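Local coordinates for tryptophan synthase alpha chain (Chlamydia trachomatis, PDB 6V82), which probably cleaves indoleglycerol phosphate to indole and glyceraldehyde 3-phosphate, as the alpha subunit of tryptophan synthase, at residues A20-G24 against A68-T72. Residues are numbered along the deposited sequence; the frame is centred on the assembly and turned at random.
Sequences AGDGG and AENLT
One face of the Glu-69 carboxylate lies against the backbone of Gly-23, whose N reaches OE2 from above the carboxylate plane at 2.9 Å. The N-H...O angle of this hydrogen bond is 147°. With CG anti to its carbonyl carbon (chi1 -53°) and the chain extended beyond, Glu-69 reaches across from the end of helix 57-68 to the turn. The Asp-22 carboxylate, turned 83° to this one, brings OD1 within 4.0 Å of Glu-69 OE2. Gly-21 to Gly-24 form a type II turn, closed by Gly-24 N to Gly-21 O; the positive phi of Gly-21, Gly-23 and Gly-24 suits residues without a side chain. A water donates to both Gly-21 O and Glu-69 O; Asn-70 takes the positive-phi place in the Schellman end of helix 57-68. Leu-71 CD1 approaches the Ala-20 carbonyl and meets Ala-20 CB at 3.7 Å; small Ala-20 and branched Leu-71 suit this buried apolar place against Ile-79 of helix 73-84. The Gly-23 bond and the water thus pin the loop after the first TIM-barrel strand to the helix exit, while the paired carboxylates probably make charge costlier there, offset by the Asp-22 OD2 salt bridge to Arg-65.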
loop_
_atom_site.group_PDB
_atom_site.type_symbol
_atom_site.label_atom_id
_atom_site.label_comp_id
_atom_site.label_asym_id
_atom_site.label_seq_id
_atom_site.Cartn_x
_atom_site.Cartn_y
_atom_site.Cartn_z
ATOM N N ALA A 20 -17.662 37.938 21.730
ATOM C CA ALA A 20 -17.676 37.898 23.185
ATOM C C ALA A 20 -16.512 37.066 23.711
ATOM O O ALA A 20 -16.322 35.917 23.304
ATOM C CB ALA A 20 -19.003 37.319 23.683
ATOM N N GLY A 21 -15.732 37.648 24.619
ATOM C CA GLY A 21 -14.676 36.924 25.288
ATOM C C GLY A 21 -13.337 36.930 24.580
ATOM O O GLY A 21 -12.348 36.453 25.156
ATOM N N ASP A 22 -13.269 37.435 23.353
ATOM C CA ASP A 22 -11.985 37.602 22.681
ATOM C C ASP A 22 -11.205 38.682 23.422
ATOM O O ASP A 22 -11.631 39.839 23.477
ATOM C CB ASP A 22 -12.213 37.961 21.215
ATOM C CG ASP A 22 -10.924 38.036 20.418
ATOM O OD1 ASP A 22 -9.876 37.615 20.954
ATOM O OD2 ASP A 22 -10.964 38.527 19.265
ATOM N N GLY A 23 -10.082 38.310 24.025
ATOM C CA GLY A 23 -9.383 39.218 24.910
ATOM C C GLY A 23 -9.849 39.203 26.357
ATOM O O GLY A 23 -9.258 39.912 27.187
ATOM N N GLY A 24 -10.884 38.430 26.688
ATOM C CA GLY A 24 -11.382 38.346 28.046
ATOM C C GLY A 24 -12.650 39.161 28.261
ATOM O O GLY A 24 -13.082 39.947 27.413
ATOM N N ALA A 68 -10.209 29.890 24.134
ATOM C CA ALA A 68 -8.986 29.641 24.879
ATOM C C ALA A 68 -8.838 30.586 26.063
ATOM O O ALA A 68 -8.087 30.280 26.992
ATOM C CB ALA A 68 -7.771 29.749 23.956
ATOM N N GLU A 69 -9.529 31.723 26.051
ATOM C CA GLU A 69 -9.604 32.602 27.207
ATOM C C GLU A 69 -10.845 32.331 28.047
ATOM O O GLU A 69 -11.265 33.195 28.830
ATOM C CB GLU A 69 -9.554 34.059 26.759
ATOM C CG GLU A 69 -8.363 34.339 25.868
ATOM C CD GLU A 69 -8.262 35.788 25.463
ATOM O OE1 GLU A 69 -8.217 36.644 26.374
ATOM O OE2 GLU A 69 -8.230 36.069 24.241
ATOM N N ASN A 70 -11.459 31.157 27.861
ATOM C CA ASN A 70 -12.445 30.609 28.787
ATOM C C ASN A 70 -13.758 31.385 28.760
ATOM O O ASN A 70 -14.369 31.603 29.804
ATOM C CB ASN A 70 -11.890 30.554 30.215
ATOM C CG ASN A 70 -10.690 29.642 30.333
ATOM O OD1 ASN A 70 -10.711 28.498 29.864
ATOM N ND2 ASN A 70 -9.623 30.145 30.951
ATOM N N LEU A 71 -14.203 31.810 27.582
ATOM C CA LEU A 71 -15.576 32.286 27.492
ATOM C C LEU A 71 -16.525 31.114 27.742
ATOM O O LEU A 71 -16.371 30.034 27.160
ATOM C CB LEU A 71 -15.881 32.931 26.137
ATOM C CG LEU A 71 -17.370 33.327 26.230
ATOM C CD1 LEU A 71 -17.618 34.803 25.996
ATOM C CD2 LEU A 71 -18.287 32.462 25.350
ATOM N N THR A 72 -17.495 31.328 28.621
ATOM C CA THR A 72 -18.506 30.344 28.959
ATOM C C THR A 72 -19.872 30.983 28.812
ATOM O O THR A 72 -19.994 32.201 28.643
ATOM C CB THR A 72 -18.344 29.832 30.386
ATOM O OG1 THR A 72 -18.575 30.912 31.304
ATOM C CG2 THR A 72 -16.945 29.237 30.592
HETATM O O HOH W 1 -12.940 35.109 27.635
#